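Local coordinates for protein neurotoxin (Clostridium botulinum, PDB 3N7L) that probably binds gangliosides on the neuronal surface, acting as the receptor-binding domain of a serotype D/C botulinum neurotoxin, at residues 339-342 with 343-347; 404-407 with 408-412; 223-226 with 227-230; 352-356 with 357-361. All coordinates share one frame; numbering follows the deposited sequence.

Contact 1: 339-342 with 343-347; sequences MDEI and RKYGS
Glu-341 runs alongside Tyr-345, both side chains pointing the same way, and brings its OE1 to the rim of the ring, in the ring plane and 3.2 Å from Tyr-345 CE2. There the oxygen meets the slightly positive ring hydrogens rather than the electron-rich face. A bend in the glutamate chain (chi2 -52°) folds the carboxylate toward the following turn, where Glu-341 OE2 makes a long, weak salt bridge of 3.5 Å with Lys-344 NZ. The lysine's methylenes do separate work: Lys-344 CE passes 3.4 Å from Asp-340 O, while Lys-344 CB sits above the centre of the tyrosine ring. These residues form the short helix 339-345, which links strands 329-335 and 348-354 of the trefoil-type receptor-binding region. Its ordinary i to i+4 bonds include Tyr-345 N to Glu-341 O, 2.8 Å. Gly-346 then leaves the helical conformation, and the carbonyl of Ile-342 takes two donors from opposite faces of its plane. Gly-346 N reaches Ile-342 O at 2.8 Å, and the hydroxyl Ser-347 OG, standing 46° out of the plane, does so at the same distance, giving this buried hydroxyl a partner. The branched, apolar side chain of Ile-342 suits the covered side of the helix, packing on Tyr-304 and Ser-315. Toward the other end, Arg-343 CG rests 3.1 Å from Met-339 O, while the guanidinium group leads away.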
loop_
_atom_site.group_PDB
_atom_site.type_symbol
_atom_site.label_atom_id
_atom_site.label_comp_id
_atom_site.label_asym_id
_atom_site.label_seq_id
_atom_site.Cartn_x
_atom_site.Cartn_y
_atom_site.Cartn_z
ATOM N N MET A 339 28.450 13.403 12.516
ATOM C CA MET A 339 27.804 12.208 13.065
ATOM C C MET A 339 27.585 12.215 14.583
ATOM O O MET A 339 26.531 11.777 15.055
ATOM C CB MET A 339 28.600 10.966 12.657
ATOM C CG MET A 339 27.833 9.646 12.777
ATOM S SD MET A 339 26.253 9.631 11.862
ATOM C CE MET A 339 26.821 9.963 10.204
ATOM N N ASP A 340 28.564 12.696 15.348
ATOM C CA ASP A 340 28.416 12.747 16.803
ATOM C C ASP A 340 27.175 13.555 17.177
ATOM O O ASP A 340 26.481 13.224 18.136
ATOM C CB ASP A 340 29.655 13.374 17.461
ATOM C CG ASP A 340 30.837 12.415 17.526
ATOM O OD1 ASP A 340 31.932 12.848 17.940
ATOM O OD2 ASP A 340 30.673 11.228 17.163
ATOM N N GLU A 341 26.894 14.611 16.417
ATOM C CA GLU A 341 25.724 15.441 16.683
ATOM C C GLU A 341 24.440 14.732 16.252
ATOM O O GLU A 341 23.404 14.844 16.910
ATOM C CB GLU A 341 25.846 16.787 15.964
ATOM C CG GLU A 341 27.024 17.629 16.435
ATOM C CD GLU A 341 27.053 17.794 17.945
ATOM O OE1 GLU A 341 26.079 18.345 18.503
ATOM O OE2 GLU A 341 28.046 17.367 18.578
ATOM N N ILE A 342 24.509 14.000 15.146
ATOM C CA ILE A 342 23.343 13.267 14.662
ATOM C C ILE A 342 22.906 12.206 15.678
ATOM O O ILE A 342 21.717 12.033 15.941
ATOM C CB ILE A 342 23.637 12.576 13.312
ATOM C CG1 ILE A 342 23.836 13.636 12.222
ATOM C CG2 ILE A 342 22.499 11.617 12.954
ATOM C CD1 ILE A 342 24.181 13.066 10.856
ATOM N N ARG A 343 23.877 11.510 16.257
ATOM C CA ARG A 343 23.581 10.462 17.229
ATOM C C ARG A 343 22.857 11.008 18.457
ATOM O O ARG A 343 22.049 10.310 19.073
ATOM C CB ARG A 343 24.878 9.765 17.654
ATOM C CG ARG A 343 25.635 9.137 16.492
ATOM C CD ARG A 343 26.978 8.577 16.935
ATOM N NE ARG A 343 26.836 7.274 17.570
ATOM C CZ ARG A 343 26.602 6.143 16.907
ATOM N NH1 ARG A 343 26.490 6.155 15.586
ATOM N NH2 ARG A 343 26.470 4.999 17.568
ATOM N N LYS A 344 23.130 12.262 18.799
ATOM C CA LYS A 344 22.501 12.871 19.967
ATOM C C LYS A 344 21.223 13.648 19.685
ATOM O O LYS A 344 20.320 13.682 20.523
ATOM C CB LYS A 344 23.490 13.802 20.674
ATOM C CG LYS A 344 24.719 13.092 21.223
ATOM C CD LYS A 344 25.651 14.052 21.936
ATOM C CE LYS A 344 26.205 15.098 20.986
ATOM N NZ LYS A 344 27.243 15.936 21.652
ATOM N N TYR A 345 21.132 14.273 18.516
ATOM C CA TYR A 345 19.956 15.078 18.219
ATOM C C TYR A 345 19.115 14.704 17.005
ATOM O O TYR A 345 18.063 15.305 16.790
ATOM C CB TYR A 345 20.374 16.541 18.091
ATOM C CG TYR A 345 21.230 17.010 19.238
ATOM C CD1 TYR A 345 20.769 16.930 20.553
ATOM C CD2 TYR A 345 22.513 17.509 19.017
ATOM C CE1 TYR A 345 21.564 17.336 21.621
ATOM C CE2 TYR A 345 23.319 17.918 20.077
ATOM C CZ TYR A 345 22.837 17.827 21.376
ATOM O OH TYR A 345 23.630 18.230 22.425
ATOM N N GLY A 346 19.554 13.724 16.222
ATOM C CA GLY A 346 18.787 13.364 15.040
ATOM C C GLY A 346 18.634 11.891 14.717
ATOM O O GLY A 346 18.385 11.536 13.567
ATOM N N SER A 347 18.757 11.032 15.723
ATOM C CA SER A 347 18.627 9.596 15.499
ATOM C C SER A 347 17.265 9.091 15.957
ATOM O O SER A 347 16.776 9.475 17.023
ATOM C CB SER A 347 19.746 8.852 16.226
ATOM O OG SER A 347 21.007 9.294 15.756
#

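Contact 2: 404-407 with 408-412; sequences EHYA and SLLES
Tyr-406 turns one ring edge toward Leu-410, with Tyr-406 CE1 4.2 Å from Leu-410 CD1 and the methyl near the ring plane rather than over a face. The ring stands there because Tyr-406 CG lies between the backbone N and the carbonyl carbon (chi1 58°), while Leu-410 sends CG opposite its own backbone N (chi1 -153°). Tyr-406 CB also approaches Leu-409 CB, at 4.3 Å. Both of these are relaxed apolar distances; the tight part is where the chain folds back on itself, with Leu-410 CB 3.1 Å from the backbone oxygen Ala-407 O. Leu-410 N is shared between two carbonyls, Tyr-406 O at 3.1 Å and Ala-407 O at 3.2 Å, and both bonds are weak, each bent to 133°. A firmer bond follows, from Ser-412 N to Leu-409 O at 2.9 Å. Tyr-406 and Leu-409 are the more covered side chains, both leaning on Ile-376, and a bulky aromatic and an aliphatic group suit these positions. Leu-410 touches Phe-364, as Tyr-406 does, but remains largely open to solvent. Ala-407 and Ser-408, small and likewise exposed, bring little bulk there, and the backbone N atoms of Tyr-406 and Ala-407 each bind glycerol, probably from the crystallisation liquor. What results is an irregular run of overlapping turns, with helical backbone angles at 408-410 but no regular helix, within the loop that joins strands 394-402 and 417-421 of the trefoil-type region.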
loop_
_atom_site.group_PDB
_atom_site.type_symbol
_atom_site.label_atom_id
_atom_site.label_comp_id
_atom_site.label_asym_id
_atom_site.label_seq_id
_atom_site.Cartn_x
_atom_site.Cartn_y
_atom_site.Cartn_z
ATOM N N GLU A 404 9.414 13.672 27.035
ATOM C CA GLU A 404 9.130 12.626 28.010
ATOM C C GLU A 404 7.709 12.091 28.123
ATOM O O GLU A 404 7.505 10.885 28.261
ATOM C CB GLU A 404 9.589 13.095 29.387
ATOM C CG GLU A 404 9.546 12.026 30.447
ATOM C CD GLU A 404 9.876 12.580 31.810
ATOM O OE1 GLU A 404 10.883 13.314 31.917
ATOM O OE2 GLU A 404 9.132 12.281 32.771
ATOM N N HIS A 405 6.727 12.977 28.074
ATOM C CA HIS A 405 5.348 12.550 28.215
ATOM C C HIS A 405 4.589 12.591 26.899
ATOM O O HIS A 405 4.170 13.655 26.448
ATOM C CB HIS A 405 4.655 13.422 29.266
ATOM C CG HIS A 405 5.401 13.496 30.564
ATOM N ND1 HIS A 405 6.450 14.368 30.771
ATOM C CD2 HIS A 405 5.290 12.767 31.698
ATOM C CE1 HIS A 405 6.953 14.170 31.975
ATOM N NE2 HIS A 405 6.269 13.204 32.560
ATOM N N TYR A 406 4.406 11.420 26.292
ATOM C CA TYR A 406 3.708 11.324 25.014
ATOM C C TYR A 406 2.807 10.093 24.888
ATOM O O TYR A 406 2.589 9.588 23.788
ATOM C CB TYR A 406 4.730 11.342 23.872
ATOM C CG TYR A 406 5.766 10.237 23.934
ATOM C CD1 TYR A 406 5.508 8.979 23.391
ATOM C CD2 TYR A 406 7.005 10.451 24.537
ATOM C CE1 TYR A 406 6.459 7.959 23.445
ATOM C CE2 TYR A 406 7.964 9.438 24.598
ATOM C CZ TYR A 406 7.682 8.196 24.048
ATOM O OH TYR A 406 8.623 7.195 24.099
ATOM N N ALA A 407 2.277 9.617 26.009
ATOM C CA ALA A 407 1.405 8.448 25.988
ATOM C C ALA A 407 0.166 8.705 25.129
ATOM O O ALA A 407 -0.262 7.836 24.371
ATOM C CB ALA A 407 0.997 8.070 27.412
ATOM N N SER A 408 -0.401 9.902 25.237
ATOM C CA SER A 408 -1.584 10.246 24.456
ATOM C C SER A 408 -1.297 10.318 22.961
ATOM O O SER A 408 -2.148 9.967 22.146
ATOM C CB SER A 408 -2.163 11.580 24.924
ATOM O OG SER A 408 -2.613 11.492 26.265
ATOM N N LEU A 409 -0.099 10.774 22.602
ATOM C CA LEU A 409 0.290 10.887 21.196
ATOM C C LEU A 409 0.533 9.524 20.570
ATOM O O LEU A 409 0.451 9.354 19.352
ATOM C CB LEU A 409 1.562 11.728 21.064
ATOM C CG LEU A 409 1.397 13.244 21.054
ATOM C CD1 LEU A 409 2.761 13.893 21.033
ATOM C CD2 LEU A 409 0.596 13.665 19.830
ATOM N N LEU A 410 0.837 8.554 21.420
ATOM C CA LEU A 410 1.113 7.198 20.983
ATOM C C LEU A 410 -0.007 6.645 20.102
ATOM O O LEU A 410 0.218 5.761 19.274
ATOM C CB LEU A 410 1.300 6.311 22.210
ATOM C CG LEU A 410 2.176 5.068 22.087
ATOM C CD1 LEU A 410 3.594 5.468 21.687
ATOM C CD2 LEU A 410 2.189 4.339 23.424
ATOM N N GLU A 411 -1.209 7.180 20.273
ATOM C CA GLU A 411 -2.369 6.720 19.513
ATOM C C GLU A 411 -2.857 7.712 18.468
ATOM O O GLU A 411 -3.841 7.458 17.776
ATOM C CB GLU A 411 -3.521 6.406 20.469
ATOM C CG GLU A 411 -3.291 5.194 21.347
ATOM C CD GLU A 411 -3.060 3.940 20.534
ATOM O OE1 GLU A 411 -1.955 3.792 19.969
ATOM O OE2 GLU A 411 -3.989 3.109 20.443
ATOM N N SER A 412 -2.170 8.841 18.353
ATOM C CA SER A 412 -2.564 9.864 17.401
ATOM C C SER A 412 -2.040 9.627 15.984
ATOM O O SER A 412 -0.898 9.215 15.793
ATOM C CB SER A 412 -2.092 11.226 17.896
ATOM O OG SER A 412 -2.475 12.244 16.992
#

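Contact 3: 223-226 with 227-230; sequences LFNS and LQYT
At the C-terminal end of helix 217-226, Leu-223 and Leu-227 meet through their methyls, with Leu-223 CD1 3.8 Å from Leu-227 CD1. Both lean on Phe-144 of the sheet beneath the helix, a place suited to leucine. Helical bonding weakens here: Leu-227 N makes only weak bonds, to Leu-223 O at 3.3 Å and to Phe-224 O at 3.4 Å. The side chain of Ser-226 adds a shorter bond. With chi1 at 74°, its hydroxyl turns back along the helix, and Ser-226 OG donates to Leu-223 O over 2.9 Å. The same oxygen lies close to the leucine methyl, Ser-226 OG to Leu-227 CD1 being 3.2 Å. One residue on, Gln-228 N bonds Asn-225 O at 3.0 Å, coming from above the carbonyl plane, 56° out of it. The glutamine chain then runs extended from CG and carries its amide end over one face of the Phe-224 ring, displaced toward the rim, with the two planes 34° apart. A serine hydroxyl and an i to i+3 backbone bond thus supplement the weakened i to i+4 pattern, and Leu-223 O, Phe-224 O (weakly) and Asn-225 O keep donors.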
loop_
_atom_site.group_PDB
_atom_site.type_symbol
_atom_site.label_atom_id
_atom_site.label_comp_id
_atom_site.label_asym_id
_atom_site.label_seq_id
_atom_site.Cartn_x
_atom_site.Cartn_y
_atom_site.Cartn_z
ATOM N N LEU A 223 -4.749 -15.225 7.079
ATOM C CA LEU A 223 -4.153 -15.369 5.756
ATOM C C LEU A 223 -3.450 -14.058 5.410
ATOM O O LEU A 223 -2.283 -14.046 5.023
ATOM C CB LEU A 223 -5.236 -15.658 4.716
ATOM C CG LEU A 223 -4.761 -15.883 3.280
ATOM C CD1 LEU A 223 -3.791 -17.055 3.237
ATOM C CD2 LEU A 223 -5.965 -16.149 2.380
ATOM N N PHE A 224 -4.185 -12.964 5.561
ATOM C CA PHE A 224 -3.689 -11.616 5.295
ATOM C C PHE A 224 -2.311 -11.399 5.937
ATOM O O PHE A 224 -1.338 -11.049 5.267
ATOM C CB PHE A 224 -4.698 -10.606 5.861
ATOM C CG PHE A 224 -4.299 -9.168 5.697
ATOM C CD1 PHE A 224 -4.507 -8.263 6.733
ATOM C CD2 PHE A 224 -3.772 -8.701 4.495
ATOM C CE1 PHE A 224 -4.199 -6.911 6.576
ATOM C CE2 PHE A 224 -3.461 -7.352 4.327
ATOM C CZ PHE A 224 -3.676 -6.454 5.367
ATOM N N ASN A 225 -2.235 -11.622 7.239
ATOM C CA ASN A 225 -0.992 -11.430 7.968
ATOM C C ASN A 225 0.132 -12.401 7.606
ATOM O O ASN A 225 1.293 -12.002 7.521
ATOM C CB ASN A 225 -1.282 -11.482 9.466
ATOM C CG ASN A 225 -2.097 -10.290 9.936
ATOM O OD1 ASN A 225 -2.907 -10.397 10.862
ATOM N ND2 ASN A 225 -1.878 -9.137 9.302
ATOM N N SER A 226 -0.206 -13.663 7.372
ATOM C CA SER A 226 0.801 -14.670 7.042
ATOM C C SER A 226 1.528 -14.415 5.722
ATOM O O SER A 226 2.606 -14.963 5.485
ATOM C CB SER A 226 0.163 -16.063 6.996
ATOM O OG SER A 226 -0.630 -16.224 5.830
ATOM N N LEU A 227 0.932 -13.600 4.856
ATOM C CA LEU A 227 1.542 -13.286 3.564
ATOM C C LEU A 227 2.409 -12.028 3.636
ATOM O O LEU A 227 2.887 -11.530 2.620
ATOM C CB LEU A 227 0.451 -13.103 2.497
ATOM C CG LEU A 227 -0.084 -14.350 1.774
ATOM C CD1 LEU A 227 -0.372 -15.455 2.777
ATOM C CD2 LEU A 227 -1.348 -13.985 0.994
ATOM N N GLN A 228 2.619 -11.520 4.841
ATOM C CA GLN A 228 3.417 -10.315 5.016
ATOM C C GLN A 228 4.572 -10.499 5.983
ATOM O O GLN A 228 4.560 -11.407 6.814
ATOM C CB GLN A 228 2.547 -9.183 5.563
ATOM C CG GLN A 228 1.531 -8.622 4.605
ATOM C CD GLN A 228 0.662 -7.575 5.267
ATOM O OE1 GLN A 228 -0.281 -7.900 5.991
ATOM N NE2 GLN A 228 0.984 -6.306 5.037
ATOM N N TYR A 229 5.575 -9.635 5.847
ATOM C CA TYR A 229 6.705 -9.611 6.764
ATOM C C TYR A 229 6.370 -8.353 7.545
ATOM O O TYR A 229 6.772 -7.252 7.177
ATOM C CB TYR A 229 8.030 -9.445 6.022
ATOM C CG TYR A 229 8.479 -10.690 5.300
ATOM C CD1 TYR A 229 8.168 -10.889 3.957
ATOM C CD2 TYR A 229 9.216 -11.676 5.962
ATOM C CE1 TYR A 229 8.579 -12.036 3.285
ATOM C CE2 TYR A 229 9.634 -12.833 5.300
ATOM C CZ TYR A 229 9.311 -13.005 3.959
ATOM O OH TYR A 229 9.728 -14.135 3.283
ATOM N N THR A 230 5.603 -8.526 8.613
ATOM C CA THR A 230 5.144 -7.400 9.413
ATOM C C THR A 230 6.184 -6.488 10.055
ATOM O O THR A 230 5.831 -5.396 10.496
ATOM C CB THR A 230 4.157 -7.871 10.495
ATOM O OG1 THR A 230 4.818 -8.768 11.394
ATOM C CG2 THR A 230 2.978 -8.589 9.849
#

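Contact 4: 352-356 with 357-361; sequences PCNTF and DYYAS
Pro-352 to Asn-354 and Tyr-359 to Ser-361 run antiparallel, with 143° between their directions, and Cys-353 N bonds Ala-360 O at 2.8 Å while the return bond, Ala-360 N to Cys-353 O, is weak. Ala-360 CB lies 3.3 Å from Cys-353 O, close quarters that suit so small a side chain. Toward the tip, Thr-355 N donates to Tyr-358 O almost straight (174°) at 2.9 Å, and Tyr-358 N returns to Thr-355 O at 3.3 Å. Thr-355 carries the main side-chain contact: its OG1 stands 3.2 Å above the plane of the Tyr-358 ring, over the centre. The tyrosine's chi1 of 51° swings the ring back over the threonine, whose hydroxyl oxygen also takes a weak bond from Tyr-358 N. Thr-355 CG2 adds a methyl contact beside it, 3.9 Å from Tyr-358 CE2. At the tip itself, Asp-357 OD1 meets the edge of the Phe-356 ring, 3.4 Å from Phe-356 CD2, with carboxylate and ring steeply inclined to each other. The other carboxylate oxygen, Asp-357 OD2, forms a salt bridge with Lys-134, and Tyr-359 OH bonds the carbonyl of Trp-142. Phe-356 packs on Ile-164 of strand 162-168. The two backbone bonds between Thr-355 and Tyr-358, with helical angles at Phe-356 and Asp-357, define a type I turn closing a two-residue beta hairpin. Beta hairpins are the building units of a beta-trefoil, and this one sets its tip against the lectin-like N-terminal half.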
loop_
_atom_site.group_PDB
_atom_site.type_symbol
_atom_site.label_atom_id
_atom_site.label_comp_id
_atom_site.label_asym_id
_atom_site.label_seq_id
_atom_site.Cartn_x
_atom_site.Cartn_y
_atom_site.Cartn_z
ATOM N N PRO A 352 6.911 0.066 12.314
ATOM C CA PRO A 352 5.882 0.080 11.269
ATOM C C PRO A 352 4.502 0.374 11.856
ATOM O O PRO A 352 4.212 0.009 12.994
ATOM C CB PRO A 352 5.987 -1.317 10.658
ATOM C CG PRO A 352 6.461 -2.160 11.819
ATOM C CD PRO A 352 7.515 -1.273 12.451
ATOM N N CYS A 353 3.656 1.044 11.084
ATOM C CA CYS A 353 2.316 1.377 11.548
ATOM C C CYS A 353 1.353 1.347 10.372
ATOM O O CYS A 353 1.129 2.358 9.710
ATOM C CB CYS A 353 2.320 2.766 12.194
ATOM S SG CYS A 353 0.743 3.248 12.911
ATOM N N ASN A 354 0.786 0.176 10.112
ATOM C CA ASN A 354 -0.135 0.015 8.998
ATOM C C ASN A 354 -1.592 0.014 9.433
ATOM O O ASN A 354 -1.944 -0.539 10.472
ATOM C CB ASN A 354 0.171 -1.285 8.260
ATOM C CG ASN A 354 1.605 -1.361 7.790
ATOM O OD1 ASN A 354 2.191 -2.442 7.733
ATOM N ND2 ASN A 354 2.175 -0.220 7.435
ATOM N N THR A 355 -2.433 0.649 8.630
ATOM C CA THR A 355 -3.860 0.699 8.906
ATOM C C THR A 355 -4.568 0.399 7.592
ATOM O O THR A 355 -3.926 0.277 6.550
ATOM C CB THR A 355 -4.296 2.090 9.410
ATOM O OG1 THR A 355 -4.115 3.061 8.371
ATOM C CG2 THR A 355 -3.467 2.496 10.626
ATOM N N PHE A 356 -5.885 0.268 7.638
ATOM C CA PHE A 356 -6.634 -0.002 6.427
ATOM C C PHE A 356 -6.296 1.045 5.366
ATOM O O PHE A 356 -6.087 0.712 4.200
ATOM C CB PHE A 356 -8.138 0.052 6.707
ATOM C CG PHE A 356 -8.984 -0.041 5.468
ATOM C CD1 PHE A 356 -9.280 -1.277 4.902
ATOM C CD2 PHE A 356 -9.442 1.112 4.836
ATOM C CE1 PHE A 356 -10.022 -1.364 3.719
ATOM C CE2 PHE A 356 -10.181 1.040 3.655
ATOM C CZ PHE A 356 -10.472 -0.200 3.093
ATOM N N ASP A 357 -6.235 2.306 5.786
ATOM C CA ASP A 357 -5.981 3.416 4.873
ATOM C C ASP A 357 -4.560 3.662 4.389
ATOM O O ASP A 357 -4.377 4.302 3.351
ATOM C CB ASP A 357 -6.494 4.729 5.476
ATOM C CG ASP A 357 -8.008 4.792 5.558
ATOM O OD1 ASP A 357 -8.687 4.378 4.592
ATOM O OD2 ASP A 357 -8.518 5.277 6.589
ATOM N N TYR A 358 -3.552 3.178 5.108
ATOM C CA TYR A 358 -2.187 3.450 4.667
ATOM C C TYR A 358 -1.082 2.645 5.327
ATOM O O TYR A 358 -1.264 2.059 6.397
ATOM C CB TYR A 358 -1.873 4.934 4.888
ATOM C CG TYR A 358 -2.195 5.395 6.295
ATOM C CD1 TYR A 358 -3.366 6.110 6.566
ATOM C CD2 TYR A 358 -1.362 5.061 7.368
ATOM C CE1 TYR A 358 -3.701 6.476 7.871
ATOM C CE2 TYR A 358 -1.686 5.421 8.678
ATOM C CZ TYR A 358 -2.856 6.127 8.922
ATOM O OH TYR A 358 -3.183 6.479 10.208
ATOM N N TYR A 359 0.069 2.648 4.660
ATOM C CA TYR A 359 1.290 2.008 5.139
ATOM C C TYR A 359 2.062 3.175 5.746
ATOM O O TYR A 359 2.415 4.124 5.038
ATOM C CB TYR A 359 2.099 1.438 3.970
ATOM C CG TYR A 359 1.413 0.307 3.251
ATOM C CD1 TYR A 359 1.390 -0.972 3.798
ATOM C CD2 TYR A 359 0.768 0.518 2.029
ATOM C CE1 TYR A 359 0.743 -2.021 3.149
ATOM C CE2 TYR A 359 0.116 -0.525 1.371
ATOM C CZ TYR A 359 0.108 -1.791 1.941
ATOM O OH TYR A 359 -0.531 -2.831 1.309
ATOM N N ALA A 360 2.320 3.120 7.048
ATOM C CA ALA A 360 3.036 4.214 7.690
ATOM C C ALA A 360 4.006 3.731 8.754
ATOM O O ALA A 360 4.331 2.544 8.833
ATOM C CB ALA A 360 2.040 5.204 8.299
ATOM N N SER A 361 4.469 4.667 9.570
ATOM C CA SER A 361 5.405 4.339 10.618
ATOM C C SER A 361 5.394 5.391 11.698
ATOM O O SER A 361 4.887 6.498 11.512
ATOM C CB SER A 361 6.819 4.242 10.039
ATOM O OG SER A 361 7.231 5.507 9.532
#

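Overall arrangement
Along the chain the order is contact 3, contact 1, contact 4, contact 2. Contact 3 closes helix 217-226, packed on the sheet of the concanavalin-like half, where the chain passes toward the trefoil-like strands; contacts 1, 2 and 4 lie in or beside the trefoil-like sheet. Contacts 3 and 4 lie at the junction of the halves, their centres about 14 Å apart, and touch where Thr-230 O packs on Pro-352 CG at 3.6 Å. Contact 2 has its centre about 17 Å from contact 4's and 23 Å from contact 1's. Strand 348-354 carries the chain from contact 1 to contact 4, whose centres are about 27 Å apart, and brings the hairpin tip to the junction.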